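PDB 4DQN: putative branched-chain amino acid aminotransferase IlvE from Streptococcus mutans, which probably catalyses the pyridoxal phosphate-dependent transfer of the amino group of leucine, isoleucine or valine to 2-oxoglutarate, giving glutamate and the branched-chain 2-oxo acid. Local coordinates for residues F170-D175 with I212-A217; T218-E223 with C274-D279. All blocks are in the same frame, centred on the assembly; numbering follows the deposited sequence.

Contact 1. Residues F170-D175 with I212-A217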
ATOM      1  N   PHE A 170     -21.720   0.527  13.174  1.00 29.04           N
ATOM      2  CA  PHE A 170     -20.775   0.197  12.110  1.00 33.01           C
ATOM      3  C   PHE A 170     -21.504  -0.392  10.926  1.00 32.82           C
ATOM      4  O   PHE A 170     -22.608  -0.929  11.083  1.00 33.98           O
ATOM      5  CB  PHE A 170     -19.734  -0.796  12.617  1.00 33.67           C
ATOM      6  CG  PHE A 170     -18.800  -0.205  13.629  1.00 33.36           C
ATOM      7  CD1 PHE A 170     -17.598   0.373  13.228  1.00 33.01           C
ATOM      8  CD2 PHE A 170     -19.139  -0.191  14.972  1.00 32.69           C
ATOM      9  CE1 PHE A 170     -16.737   0.935  14.156  1.00 34.17           C
ATOM     10  CE2 PHE A 170     -18.286   0.365  15.910  1.00 33.44           C
ATOM     11  CZ  PHE A 170     -17.080   0.926  15.502  1.00 36.33           C
ATOM     12  N   LEU A 171     -20.880  -0.301   9.754  1.00 29.82           N
ATOM     13  CA  LEU A 171     -21.501  -0.718   8.491  1.00 34.31           C
ATOM     14  C   LEU A 171     -20.729  -1.864   7.826  1.00 34.41           C
ATOM     15  O   LEU A 171     -19.517  -1.769   7.623  1.00 32.25           O
ATOM     16  CB  LEU A 171     -21.567   0.477   7.525  1.00 34.77           C
ATOM     17  CG  LEU A 171     -21.940   0.180   6.064  1.00 32.71           C
ATOM     18  CD1 LEU A 171     -23.402  -0.240   5.977  1.00 34.18           C
ATOM     19  CD2 LEU A 171     -21.664   1.376   5.150  1.00 35.77           C
ATOM     20  N   ILE A 172     -21.417  -2.952   7.492  1.00 34.27           N
ATOM     21  CA  ILE A 172     -20.817  -3.965   6.612  1.00 32.98           C
ATOM     22  C   ILE A 172     -21.115  -3.613   5.155  1.00 35.70           C
ATOM     23  O   ILE A 172     -22.279  -3.589   4.756  1.00 34.47           O
ATOM     24  CB  ILE A 172     -21.353  -5.366   6.918  1.00 35.18           C
ATOM     25  CG1 ILE A 172     -21.016  -5.745   8.363  1.00 33.22           C
ATOM     26  CG2 ILE A 172     -20.759  -6.378   5.948  1.00 36.66           C
ATOM     27  CD1 ILE A 172     -21.617  -7.067   8.817  1.00 36.17           C
ATOM     28  N   GLN A 173     -20.076  -3.326   4.367  1.00 34.85           N
ATOM     29  CA  GLN A 173     -20.265  -2.882   2.983  1.00 38.54           C
ATOM     30  C   GLN A 173     -19.456  -3.783   2.060  1.00 39.97           C
ATOM     31  O   GLN A 173     -18.251  -3.594   1.895  1.00 37.26           O
ATOM     32  CB  GLN A 173     -19.857  -1.401   2.818  1.00 35.40           C
ATOM     33  CG  GLN A 173     -20.154  -0.784   1.436  1.00 38.82           C
ATOM     34  CD  GLN A 173     -21.643  -0.616   1.156  1.00 41.25           C
ATOM     35  OE1 GLN A 173     -22.444  -0.450   2.077  1.00 43.10           O
ATOM     36  NE2 GLN A 173     -22.021  -0.662  -0.123  1.00 38.65           N
ATOM     37  N   ASP A 174     -20.136  -4.752   1.445  1.00 40.68           N
ATOM     38  CA  ASP A 174     -19.475  -5.891   0.798  1.00 39.49           C
ATOM     39  C   ASP A 174     -18.699  -5.617  -0.496  1.00 39.19           C
ATOM     40  O   ASP A 174     -17.966  -6.491  -0.964  1.00 40.30           O
ATOM     41  CB  ASP A 174     -20.479  -7.030   0.577  1.00 37.30           C
ATOM     42  CG  ASP A 174     -20.847  -7.725   1.862  1.00 39.06           C
ATOM     43  OD1 ASP A 174     -19.953  -8.387   2.426  1.00 40.28           O
ATOM     44  OD2 ASP A 174     -22.010  -7.612   2.314  1.00 36.06           O
ATOM     45  N   ASP A 175     -18.846  -4.426  -1.072  1.00 36.79           N
ATOM     46  CA  ASP A 175     -18.100  -4.098  -2.295  1.00 38.65           C
ATOM     47  C   ASP A 175     -16.739  -3.402  -2.061  1.00 39.77           C
ATOM     48  O   ASP A 175     -16.199  -2.771  -2.974  1.00 37.59           O
ATOM     49  CB  ASP A 175     -18.966  -3.299  -3.284  1.00 37.92           C
ATOM     50  CG  ASP A 175     -19.656  -2.109  -2.639  1.00 41.31           C
ATOM     51  OD1 ASP A 175     -19.832  -2.116  -1.399  1.00 39.95           O
ATOM     52  OD2 ASP A 175     -20.047  -1.175  -3.377  1.00 43.49           O
ATOM     53  N   ILE A 212     -17.155  -2.586   8.852  1.00 31.71           N
ATOM     54  CA  ILE A 212     -16.708  -3.924   9.243  1.00 33.57           C
ATOM     55  C   ILE A 212     -16.526  -4.728   7.956  1.00 33.99           C
ATOM     56  O   ILE A 212     -17.456  -4.862   7.161  1.00 32.16           O
ATOM     57  CB  ILE A 212     -17.712  -4.617  10.187  1.00 32.05           C
ATOM     58  CG1 ILE A 212     -17.722  -3.919  11.549  1.00 29.75           C
ATOM     59  CG2 ILE A 212     -17.364  -6.074  10.392  1.00 33.72           C
ATOM     60  CD1 ILE A 212     -18.769  -4.483  12.504  1.00 34.16           C
ATOM     61  N   TYR A 213     -15.313  -5.221   7.736  1.00 32.15           N
ATOM     62  CA  TYR A 213     -14.978  -5.937   6.515  1.00 32.65           C
ATOM     63  C   TYR A 213     -15.215  -7.420   6.699  1.00 35.92           C
ATOM     64  O   TYR A 213     -14.980  -7.949   7.779  1.00 34.17           O
ATOM     65  CB  TYR A 213     -13.504  -5.711   6.160  1.00 36.01           C
ATOM     66  CG  TYR A 213     -13.182  -4.274   5.854  1.00 37.30           C
ATOM     67  CD1 TYR A 213     -12.730  -3.417   6.849  1.00 35.94           C
ATOM     68  CD2 TYR A 213     -13.339  -3.771   4.571  1.00 36.60           C
ATOM     69  CE1 TYR A 213     -12.439  -2.100   6.572  1.00 36.61           C
ATOM     70  CE2 TYR A 213     -13.056  -2.459   4.282  1.00 33.29           C
ATOM     71  CZ  TYR A 213     -12.609  -1.627   5.281  1.00 36.89           C
ATOM     72  OH  TYR A 213     -12.334  -0.314   4.979  1.00 33.62           O
ATOM     73  N   LEU A 214     -15.669  -8.095   5.645  1.00 36.44           N
ATOM     74  CA  LEU A 214     -15.845  -9.545   5.697  1.00 35.96           C
ATOM     75  C   LEU A 214     -14.700 -10.215   4.951  1.00 36.82           C
ATOM     76  O   LEU A 214     -13.901  -9.538   4.294  1.00 37.80           O
ATOM     77  CB  LEU A 214     -17.188  -9.964   5.099  1.00 36.13           C
ATOM     78  CG  LEU A 214     -18.416  -9.232   5.627  1.00 35.65           C
ATOM     79  CD1 LEU A 214     -19.690  -9.907   5.148  1.00 35.74           C
ATOM     80  CD2 LEU A 214     -18.365  -9.170   7.154  1.00 38.58           C
ATOM     81  N   ASP A 215     -14.606 -11.537   5.058  1.00 35.76           N
ATOM     82  CA  ASP A 215     -13.504 -12.264   4.428  1.00 39.33           C
ATOM     83  C   ASP A 215     -13.558 -12.050   2.916  1.00 41.39           C
ATOM     84  O   ASP A 215     -14.627 -12.158   2.311  1.00 38.72           O
ATOM     85  CB  ASP A 215     -13.522 -13.748   4.813  1.00 40.83           C
ATOM     86  CG  ASP A 215     -14.652 -14.506   4.161  1.00 40.60           C
ATOM     87  OD1 ASP A 215     -15.807 -14.363   4.618  1.00 38.84           O
ATOM     88  OD2 ASP A 215     -14.377 -15.257   3.197  1.00 41.46           O
ATOM     89  N   PRO A 216     -12.411 -11.694   2.308  1.00 41.29           N
ATOM     90  CA  PRO A 216     -12.410 -11.297   0.892  1.00 40.76           C
ATOM     91  C   PRO A 216     -12.751 -12.431  -0.076  1.00 44.48           C
ATOM     92  O   PRO A 216     -13.267 -12.152  -1.159  1.00 46.73           O
ATOM     93  CB  PRO A 216     -10.978 -10.789   0.658  1.00 44.20           C
ATOM     94  CG  PRO A 216     -10.153 -11.379   1.781  1.00 42.80           C
ATOM     95  CD  PRO A 216     -11.100 -11.487   2.951  1.00 41.16           C
ATOM     96  N   ALA A 217     -12.478 -13.676   0.302  1.00 45.44           N
ATOM     97  CA  ALA A 217     -12.799 -14.814  -0.560  1.00 47.46           C
ATOM     98  C   ALA A 217     -14.303 -15.004  -0.720  1.00 46.56           C
ATOM     99  O   ALA A 217     -14.824 -15.008  -1.840  1.00 52.37           O
ATOM    100  CB  ALA A 217     -12.168 -16.093  -0.016  1.00 50.07           C
TER

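Contact 2. Residues T218-E223 with C274-D279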
ATOM      1  N   THR A 218     -14.995 -15.170   0.404  1.00 42.81           N
ATOM      2  CA  THR A 218     -16.401 -15.571   0.370  1.00 45.34           C
ATOM      3  C   THR A 218     -17.395 -14.528   0.905  1.00 44.05           C
ATOM      4  O   THR A 218     -18.598 -14.629   0.648  1.00 40.70           O
ATOM      5  CB  THR A 218     -16.602 -16.899   1.128  1.00 45.00           C
ATOM      6  OG1 THR A 218     -16.556 -16.666   2.540  1.00 44.53           O
ATOM      7  CG2 THR A 218     -15.500 -17.880   0.763  1.00 43.88           C
ATOM      8  N   HIS A 219     -16.893 -13.536   1.644  1.00 39.59           N
ATOM      9  CA  HIS A 219     -17.747 -12.517   2.259  1.00 40.01           C
ATOM     10  C   HIS A 219     -18.878 -13.139   3.076  1.00 41.50           C
ATOM     11  O   HIS A 219     -20.054 -12.830   2.871  1.00 37.36           O
ATOM     12  CB  HIS A 219     -18.287 -11.533   1.209  1.00 37.88           C
ATOM     13  CG  HIS A 219     -17.297 -10.481   0.814  1.00 40.70           C
ATOM     14  ND1 HIS A 219     -17.456  -9.146   1.131  1.00 41.18           N
ATOM     15  CD2 HIS A 219     -16.121 -10.568   0.146  1.00 40.25           C
ATOM     16  CE1 HIS A 219     -16.424  -8.460   0.674  1.00 40.57           C
ATOM     17  NE2 HIS A 219     -15.596  -9.299   0.075  1.00 39.23           N
ATOM     18  N   THR A 220     -18.511 -14.020   4.002  1.00 35.95           N
ATOM     19  CA  THR A 220     -19.497 -14.653   4.867  1.00 38.00           C
ATOM     20  C   THR A 220     -19.085 -14.607   6.347  1.00 40.72           C
ATOM     21  O   THR A 220     -19.889 -14.892   7.241  1.00 39.13           O
ATOM     22  CB  THR A 220     -19.734 -16.102   4.432  1.00 43.76           C
ATOM     23  OG1 THR A 220     -20.896 -16.615   5.094  1.00 56.95           O
ATOM     24  CG2 THR A 220     -18.534 -16.947   4.786  1.00 39.47           C
ATOM     25  N   LYS A 221     -17.829 -14.233   6.594  1.00 37.77           N
ATOM     26  CA  LYS A 221     -17.278 -14.207   7.946  1.00 37.34           C
ATOM     27  C   LYS A 221     -16.651 -12.845   8.216  1.00 39.95           C
ATOM     28  O   LYS A 221     -16.084 -12.224   7.312  1.00 36.84           O
ATOM     29  CB  LYS A 221     -16.208 -15.286   8.090  1.00 41.33           C
ATOM     30  CG  LYS A 221     -16.690 -16.692   7.787  1.00 43.59           C
ATOM     31  CD  LYS A 221     -15.516 -17.660   7.676  1.00 47.72           C
ATOM     32  CE  LYS A 221     -14.540 -17.182   6.608  1.00 51.99           C
ATOM     33  NZ  LYS A 221     -13.310 -18.018   6.519  1.00 56.22           N
ATOM     34  N   ILE A 222     -16.755 -12.382   9.455  1.00 37.15           N
ATOM     35  CA  ILE A 222     -16.206 -11.086   9.837  1.00 36.54           C
ATOM     36  C   ILE A 222     -14.690 -11.152   9.935  1.00 38.95           C
ATOM     37  O   ILE A 222     -14.130 -12.106  10.485  1.00 36.67           O
ATOM     38  CB  ILE A 222     -16.794 -10.603  11.185  1.00 37.37           C
ATOM     39  CG1 ILE A 222     -18.278 -10.264  11.019  1.00 38.71           C
ATOM     40  CG2 ILE A 222     -16.048  -9.382  11.703  1.00 34.86           C
ATOM     41  CD1 ILE A 222     -18.943  -9.794  12.315  1.00 38.40           C
ATOM     42  N   GLU A 223     -14.026 -10.140   9.386  1.00 35.49           N
ATOM     43  CA  GLU A 223     -12.580 -10.035   9.481  1.00 36.28           C
ATOM     44  C   GLU A 223     -12.194  -9.043  10.562  1.00 39.66           C
ATOM     45  O   GLU A 223     -11.617  -9.409  11.595  1.00 43.52           O
ATOM     46  CB  GLU A 223     -12.002  -9.558   8.154  1.00 42.03           C
ATOM     47  CG  GLU A 223     -12.124 -10.567   7.043  1.00 43.30           C
ATOM     48  CD  GLU A 223     -10.839 -11.299   6.782  1.00 43.89           C
ATOM     49  OE1 GLU A 223      -9.858 -10.649   6.364  1.00 42.16           O
ATOM     50  OE2 GLU A 223     -10.808 -12.528   6.998  1.00 46.32           O
ATOM     51  N   CYS A 274     -19.661 -15.870  11.742  1.00 33.61           N
ATOM     52  CA  CYS A 274     -20.429 -15.778  10.503  1.00 41.09           C
ATOM     53  C   CYS A 274     -21.405 -14.624  10.569  1.00 36.09           C
ATOM     54  O   CYS A 274     -22.045 -14.414  11.599  1.00 35.59           O
ATOM     55  CB  CYS A 274     -21.172 -17.084  10.226  1.00 41.07           C
ATOM     56  SG  CYS A 274     -20.063 -18.504  10.160  1.00 52.67           S
ATOM     57  N   VAL A 275     -21.524 -13.875   9.472  1.00 36.97           N
ATOM     58  CA  VAL A 275     -22.413 -12.712   9.456  1.00 36.66           C
ATOM     59  C   VAL A 275     -23.875 -13.093   9.545  1.00 41.05           C
ATOM     60  O   VAL A 275     -24.737 -12.222   9.722  1.00 39.89           O
ATOM     61  CB  VAL A 275     -22.238 -11.834   8.198  1.00 42.04           C
ATOM     62  CG1 VAL A 275     -21.046 -10.943   8.350  1.00 41.93           C
ATOM     63  CG2 VAL A 275     -22.169 -12.684   6.916  1.00 38.36           C
ATOM     64  N   ASP A 276     -24.159 -14.382   9.402  1.00 37.37           N
ATOM     65  CA  ASP A 276     -25.542 -14.847   9.431  1.00 42.65           C
ATOM     66  C   ASP A 276     -25.940 -15.323  10.818  1.00 44.11           C
ATOM     67  O   ASP A 276     -27.089 -15.707  11.040  1.00 47.66           O
ATOM     68  CB  ASP A 276     -25.755 -15.961   8.409  1.00 43.45           C
ATOM     69  CG  ASP A 276     -25.447 -15.515   6.999  1.00 52.46           C
ATOM     70  OD1 ASP A 276     -26.245 -14.729   6.435  1.00 55.96           O
ATOM     71  OD2 ASP A 276     -24.407 -15.950   6.452  1.00 57.93           O
ATOM     72  N   GLU A 277     -24.990 -15.282  11.751  1.00 44.42           N
ATOM     73  CA  GLU A 277     -25.218 -15.759  13.118  1.00 45.73           C
ATOM     74  C   GLU A 277     -24.967 -14.657  14.155  1.00 45.40           C
ATOM     75  O   GLU A 277     -24.469 -14.939  15.239  1.00 45.75           O
ATOM     76  CB  GLU A 277     -24.314 -16.975  13.424  1.00 45.72           C
ATOM     77  CG  GLU A 277     -22.804 -16.640  13.418  1.00 49.73           C
ATOM     78  CD  GLU A 277     -21.898 -17.796  13.816  1.00 51.91           C
ATOM     79  OE1 GLU A 277     -22.377 -18.963  13.824  1.00 51.09           O
ATOM     80  OE2 GLU A 277     -20.699 -17.522  14.111  1.00 40.62           O
ATOM     81  N   LEU A 278     -25.310 -13.411  13.838  1.00 43.08           N
ATOM     82  CA  LEU A 278     -25.023 -12.303  14.759  1.00 42.55           C
ATOM     83  C   LEU A 278     -25.776 -12.403  16.092  1.00 42.44           C
ATOM     84  O   LEU A 278     -25.296 -11.911  17.115  1.00 42.83           O
ATOM     85  CB  LEU A 278     -25.275 -10.945  14.095  1.00 38.91           C
ATOM     86  CG  LEU A 278     -24.372 -10.599  12.908  1.00 40.09           C
ATOM     87  CD1 LEU A 278     -24.693  -9.224  12.355  1.00 40.13           C
ATOM     88  CD2 LEU A 278     -22.916 -10.675  13.306  1.00 39.84           C
ATOM     89  N   ASP A 279     -26.936 -13.058  16.087  1.00 42.76           N
ATOM     90  CA  ASP A 279     -27.702 -13.280  17.316  1.00 43.87           C
ATOM     91  C   ASP A 279     -26.959 -14.180  18.314  1.00 43.08           C
ATOM     92  O   ASP A 279     -27.376 -14.313  19.466  1.00 42.88           O
ATOM     93  CB  ASP A 279     -29.074 -13.876  16.988  1.00 45.97           C
ATOM     94  CG  ASP A 279     -29.033 -14.785  15.770  1.00 57.13           C
ATOM     95  OD1 ASP A 279     -28.564 -15.941  15.906  1.00 58.50           O
ATOM     96  OD2 ASP A 279     -29.462 -14.342  14.674  1.00 58.88           O
TER

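Contact 1. Residues F170-D175 with I212-A217
Ile172 and Ile212 lie abreast on two parallel strands, their CA atoms 4.9 Å apart and their side chains on the same face of the sheet. One backbone hydrogen bond crosses between 170-175 and 212-217, Ile212 N to Leu171 O at 2.8 Å, with the N-H lying well above the carbonyl plane. A CA-H...O contact lies beside it, Ile172 CA facing Ile212 O at 3.5 Å. The short strand segments run at 22° to one another.

Among the apolar contacts, CB of Phe170 rests against CD1 of Ile212 at 3.8 Å, while the ring itself leads away from the strand 212-214. Next, CG1 of Ile172 comes within 3.9 Å of CB of Ile212. The two branches of Ile172 divide the work: chi1 of -61° puts CG2 anti to the backbone N, from where it touches CG of Leu214 at 3.7 Å, and these two side chains cross at about a right angle. Beta-branched isoleucine suits a buried strand, since it fills space close to the backbone on both sides of CB.

At the polar end, Asp174 lays its carboxylate beside the leucine, OD1 lying 3.1 Å from CD1 of Leu214, a tight contact without a hydrogen bond. Asp174 sits in the partly exposed loop that follows the strand, where a carboxylate can take two histidines, His219 at OD1 and His301 at OD2.

The pair forms the two strands of a beta-alpha-beta unit whose connection includes helix 190-205, and Tyr213 packs on Ser196 and Pro199 of that helix. Strand 168-172 is also paired with strand 292-301, where Val299 meets both isoleucines, and strand 211-214 is flanked by strand 222-225, from which Val225 touches Phe170 and Ile212.

Contact 2. Residues T218-E223 with C274-D279
With chi1 of -80°, Val275 sets CG1 anti to its carbonyl carbon and CG2 between its backbone N and carbonyl carbon, and each methyl meets a different residue across the contact. CG2 lies 3.2 Å from Thr220 O, whereas CG1 packs on CG1 of Ile222 at 3.9 Å. Ile222 extends its longer branch (chi2 179°), which carries CD1 to CD2 of Leu278, 4.2 Å away. Ile222 thus packs on both Val275 and Leu278, its branched apolar side chain suiting this buried position.

The carbonyl of Thr220 also accepts the hydrogen bond that links the two backbones: the bond from Val275 N to Thr220 O is 2.9 Å long and nearly straight, 169° at the hydrogen. Lys221 and Cys274 form a single bridge there.

A type I turn runs from Cys274 to Glu277, closed by Glu277 N to Cys274 O. The extended side chain of Glu277 reaches from the last residue of the turn to the first, where OE2 accepts Cys274 N at 3.1 Å from above the carboxylate plane.

Ile222 lies on strand 222-225 and also packs on Ile212 and Leu214 of neighbouring strand 211-214; Val275 touches Leu214 too. The turn itself belongs to the loop between strands 267-270 and 281-288.

How the contacts relate
From the N terminus, contact 1 comes first: strand 168-172 leaves, helix 190-205 follows, and the chain returns as strand 211-214, closing a beta-alpha-beta crossover. Contact 2 opens only afterwards, at residue 218, and closes a second loop at 274-279 after strands 228-234 and 238-241, helix 251-262 and strand 267-270. The two loops are therefore in series, neither nested nor crossing. Residues 215-221 turn the chain between neighbouring antiparallel strands of one sheet, and Asp215 holds that turn: its OD1 accepts N-H groups from Thr220 and Lys221. Together the contacts tie the crossover to the loop before strand 281-288.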